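Local coordinates for DUF1076 domain-containing protein (Salmonella typhi, PDB 6IAI), which is a type III secretion system effector with E3/E4 ubiquitin ligase activity that binds K48- and K63-linked diubiquitin, represented here by its N-terminal part, at residues Thr81-Thr89 against Trp101-Leu112. Numbering follows the deposited sequence.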
loop_
_atom_site.group_PDB
_atom_site.type_symbol
_atom_site.label_atom_id
_atom_site.label_comp_id
_atom_site.label_asym_id
_atom_site.label_seq_id
_atom_site.Cartn_x
_atom_site.Cartn_y
_atom_site.Cartn_z
ATOM N N THR A 81 -0.850 11.620 10.080
ATOM C CA THR A 81 0.151 10.654 10.495
ATOM C C THR A 81 -0.358 9.360 9.897
ATOM O O THR A 81 -1.555 9.109 9.956
ATOM C CB THR A 81 0.360 10.624 12.033
ATOM O OG1 THR A 81 -0.848 10.253 12.705
ATOM C CG2 THR A 81 0.857 11.926 12.563
ATOM N N PHE A 82 0.525 8.575 9.259
ATOM C CA PHE A 82 0.093 7.350 8.567
ATOM C C PHE A 82 0.761 6.113 9.079
ATOM O O PHE A 82 1.969 6.117 9.302
ATOM C CB PHE A 82 0.277 7.496 7.029
ATOM C CG PHE A 82 -0.286 8.796 6.499
ATOM C CD1 PHE A 82 0.477 9.964 6.515
ATOM C CD2 PHE A 82 -1.600 8.871 6.046
ATOM C CE1 PHE A 82 -0.074 11.192 6.105
ATOM C CE2 PHE A 82 -2.147 10.097 5.625
ATOM C CZ PHE A 82 -1.382 11.250 5.666
ATOM N N LYS A 83 -0.032 5.052 9.240
ATOM C CA LYS A 83 0.386 3.729 9.678
ATOM C C LYS A 83 0.214 2.718 8.537
ATOM O O LYS A 83 -0.811 2.700 7.864
ATOM C CB LYS A 83 -0.439 3.266 10.909
ATOM C CG LYS A 83 0.243 2.197 11.760
ATOM C CD LYS A 83 1.451 2.754 12.588
ATOM C CE LYS A 83 2.489 1.699 12.938
ATOM N NZ LYS A 83 3.851 2.288 13.135
ATOM N N VAL A 84 1.221 1.839 8.370
ATOM C CA VAL A 84 1.234 0.771 7.376
ATOM C C VAL A 84 1.349 -0.549 8.084
ATOM O O VAL A 84 2.258 -0.743 8.881
ATOM C CB VAL A 84 2.311 0.945 6.255
ATOM C CG1 VAL A 84 2.237 -0.181 5.220
ATOM C CG2 VAL A 84 2.186 2.306 5.569
ATOM N N SER A 85 0.414 -1.454 7.795
ATOM C CA SER A 85 0.390 -2.832 8.286
ATOM C C SER A 85 0.044 -3.757 7.117
ATOM O O SER A 85 -0.088 -3.298 5.988
ATOM C CB SER A 85 -0.604 -2.997 9.446
ATOM O OG SER A 85 -1.922 -2.566 9.144
ATOM N N PHE A 86 -0.059 -5.049 7.374
ATOM C CA PHE A 86 -0.449 -6.036 6.379
ATOM C C PHE A 86 -1.049 -7.212 7.097
ATOM O O PHE A 86 -0.700 -7.463 8.249
ATOM C CB PHE A 86 0.719 -6.463 5.446
ATOM C CG PHE A 86 1.877 -7.190 6.089
ATOM C CD1 PHE A 86 1.871 -8.579 6.209
ATOM C CD2 PHE A 86 2.990 -6.494 6.543
ATOM C CE1 PHE A 86 2.952 -9.255 6.796
ATOM C CE2 PHE A 86 4.063 -7.168 7.136
ATOM C CZ PHE A 86 4.035 -8.544 7.259
ATOM N N SER A 87 -1.956 -7.928 6.432
ATOM C CA SER A 87 -2.589 -9.106 7.020
ATOM C C SER A 87 -2.917 -10.091 5.928
ATOM O O SER A 87 -3.208 -9.678 4.800
ATOM C CB SER A 87 -3.854 -8.718 7.794
ATOM O OG SER A 87 -4.920 -8.333 6.936
ATOM N N THR A 88 -2.856 -11.391 6.261
ATOM C CA THR A 88 -3.195 -12.495 5.355
ATOM C C THR A 88 -3.650 -13.748 6.116
ATOM O O THR A 88 -3.307 -13.937 7.284
ATOM C CB THR A 88 -2.052 -12.790 4.335
ATOM O OG1 THR A 88 -2.571 -13.598 3.276
ATOM C CG2 THR A 88 -0.835 -13.449 4.971
ATOM N N THR A 89 -4.415 -14.608 5.434
ATOM C CA THR A 89 -4.860 -15.891 5.985
ATOM C C THR A 89 -3.929 -17.009 5.494
ATOM O O THR A 89 -3.558 -17.860 6.307
ATOM C CB THR A 89 -6.334 -16.200 5.658
ATOM O OG1 THR A 89 -6.555 -16.084 4.246
ATOM C CG2 THR A 89 -7.306 -15.327 6.435
ATOM N N TRP A 101 7.715 -8.340 2.834
ATOM C CA TRP A 101 6.444 -7.720 3.129
ATOM C C TRP A 101 6.605 -6.677 4.245
ATOM O O TRP A 101 6.249 -5.512 4.040
ATOM C CB TRP A 101 5.432 -8.796 3.512
ATOM C CG TRP A 101 4.028 -8.488 3.105
ATOM C CD1 TRP A 101 3.506 -7.259 2.818
ATOM C CD2 TRP A 101 2.935 -9.416 3.032
ATOM N NE1 TRP A 101 2.169 -7.371 2.516
ATOM C CE2 TRP A 101 1.786 -8.682 2.660
ATOM C CE3 TRP A 101 2.812 -10.805 3.242
ATOM C CZ2 TRP A 101 0.530 -9.288 2.485
ATOM C CZ3 TRP A 101 1.573 -11.408 3.050
ATOM C CH2 TRP A 101 0.449 -10.650 2.678
ATOM N N GLN A 102 7.229 -7.075 5.386
ATOM C CA GLN A 102 7.524 -6.212 6.541
ATOM C C GLN A 102 8.445 -5.037 6.205
ATOM O O GLN A 102 8.174 -3.899 6.611
ATOM C CB GLN A 102 8.075 -7.043 7.716
ATOM C CG GLN A 102 8.309 -6.278 9.030
ATOM C CD GLN A 102 7.035 -5.768 9.656
ATOM O OE1 GLN A 102 6.611 -4.629 9.419
ATOM N NE2 GLN A 102 6.389 -6.602 10.458
ATOM N N GLY A 103 9.510 -5.315 5.465
ATOM C CA GLY A 103 10.478 -4.314 5.030
ATOM C C GLY A 103 9.884 -3.267 4.127
ATOM O O GLY A 103 10.212 -2.074 4.243
ATOM N N ASN A 104 8.999 -3.712 3.219
ATOM C CA ASN A 104 8.291 -2.835 2.288
ATOM C C ASN A 104 7.267 -1.987 3.052
ATOM O O ASN A 104 7.131 -0.796 2.768
ATOM C CB ASN A 104 7.607 -3.656 1.214
ATOM C CG ASN A 104 8.533 -4.198 0.173
ATOM O OD1 ASN A 104 9.582 -3.627 -0.130
ATOM N ND2 ASN A 104 8.121 -5.275 -0.447
ATOM N N ALA A 105 6.588 -2.607 4.050
ATOM C CA ALA A 105 5.620 -1.935 4.910
ATOM C C ALA A 105 6.283 -0.776 5.659
ATOM O O ALA A 105 5.731 0.327 5.647
ATOM C CB ALA A 105 4.976 -2.932 5.865
ATOM N N ILE A 106 7.532 -0.990 6.190
ATOM C CA ILE A 106 8.356 0.011 6.879
ATOM C C ILE A 106 8.657 1.161 5.932
ATOM O O ILE A 106 8.516 2.330 6.301
ATOM C CB ILE A 106 9.696 -0.607 7.443
ATOM C CG1 ILE A 106 9.506 -1.648 8.578
ATOM C CG2 ILE A 106 10.676 0.472 7.880
ATOM C CD1 ILE A 106 8.649 -1.278 9.745
ATOM N N ARG A 107 9.109 0.825 4.712
ATOM C CA ARG A 107 9.506 1.793 3.677
ATOM C C ARG A 107 8.346 2.648 3.238
ATOM O O ARG A 107 8.491 3.876 3.151
ATOM C CB ARG A 107 10.146 1.076 2.485
ATOM C CG ARG A 107 11.588 0.669 2.747
ATOM C CD ARG A 107 12.040 -0.408 1.795
ATOM N NE ARG A 107 13.282 -1.024 2.255
ATOM C CZ ARG A 107 14.488 -0.677 1.835
ATOM N NH1 ARG A 107 14.632 0.270 0.911
ATOM N NH2 ARG A 107 15.563 -1.279 2.328
ATOM N N LEU A 108 7.178 2.016 3.008
ATOM C CA LEU A 108 5.967 2.737 2.638
ATOM C C LEU A 108 5.577 3.741 3.737
ATOM O O LEU A 108 5.349 4.916 3.433
ATOM C CB LEU A 108 4.808 1.771 2.276
ATOM C CG LEU A 108 3.525 2.437 1.786
ATOM C CD1 LEU A 108 3.788 3.340 0.567
ATOM C CD2 LEU A 108 2.430 1.416 1.569
ATOM N N GLU A 109 5.585 3.300 5.012
ATOM C CA GLU A 109 5.298 4.169 6.175
ATOM C C GLU A 109 6.246 5.363 6.247
ATOM O O GLU A 109 5.801 6.505 6.366
ATOM C CB GLU A 109 5.342 3.357 7.470
ATOM C CG GLU A 109 4.486 3.992 8.547
ATOM C CD GLU A 109 4.421 3.184 9.812
ATOM O OE1 GLU A 109 3.650 2.198 9.845
ATOM O OE2 GLU A 109 5.179 3.505 10.753
ATOM N N ARG A 110 7.539 5.096 6.079
ATOM C CA ARG A 110 8.595 6.103 6.083
ATOM C C ARG A 110 8.358 7.130 4.997
ATOM O O ARG A 110 8.446 8.317 5.268
ATOM C CB ARG A 110 9.959 5.409 5.930
ATOM C CG ARG A 110 11.174 6.308 6.146
ATOM C CD ARG A 110 12.449 5.484 6.127
ATOM N NE ARG A 110 12.568 4.601 7.295
ATOM C CZ ARG A 110 12.946 3.323 7.257
ATOM N NH1 ARG A 110 13.243 2.743 6.097
ATOM N NH2 ARG A 110 13.031 2.618 8.376
ATOM N N GLN A 111 8.001 6.692 3.769
ATOM C CA GLN A 111 7.731 7.614 2.652
ATOM C C GLN A 111 6.448 8.432 2.856
ATOM O O GLN A 111 6.403 9.615 2.499
ATOM C CB GLN A 111 7.670 6.858 1.337
ATOM C CG GLN A 111 8.986 6.178 0.933
ATOM C CD GLN A 111 8.763 5.429 -0.363
ATOM O OE1 GLN A 111 8.216 5.975 -1.333
ATOM N NE2 GLN A 111 9.149 4.156 -0.397
ATOM N N LEU A 112 5.399 7.795 3.425
ATOM C CA LEU A 112 4.130 8.466 3.700
ATOM C C LEU A 112 4.260 9.597 4.727
ATOM O O LEU A 112 3.530 10.587 4.633
ATOM C CB LEU A 112 3.072 7.456 4.187
ATOM C CG LEU A 112 2.490 6.517 3.114
ATOM C CD1 LEU A 112 1.630 5.464 3.735
ATOM C CD2 LEU A 112 1.782 7.289 1.999
#
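Val84 and its neighbours pack an edge strand and its flanking residues onto the last helix of the domain, Val84 lying over Ala105, Leu108 and Leu112. Strand 83-85 and helix 101-112 run nearly antiparallel, at 165°, with their axes 7.5 Å apart. Alanine's small side chain lets the strand come close, and beta-branched Val84 offers two methyls: Val84 CG1 lies 3.9 Å from Ala105 CB, and Val84 CG2 meets Leu112 CD1 at 3.7 Å. This is helix-on-sheet packing in the alpha+beta N-terminal part of the protein: strand 83-85 borders strand 66-71 of a mixed four-stranded sheet, whose Tyr68 continues the apolar layer beneath the helix. Within this chain no further strand lies beside Val84 N, which instead gives a nearly straight hydrogen bond of 2.9 Å to Glu109 OE1, anti and somewhat out of the carboxylate plane. Glu109's long chain also reaches Lys83, which bends at chi2 (72°) to bring NZ 3.0 Å from Glu109 OE2, syn and similarly tilted, in a salt bridge. The broad faces of Phe86 and Trp101's five-membered ring stack, centroids 3.9 Å and planes 14° apart; buried Trp101 NE1, hydrogen-bonded to Leu67 O, helps fix the indole's rotation. Thr88 CG2 touches Trp101 CZ3 at 3.7 Å.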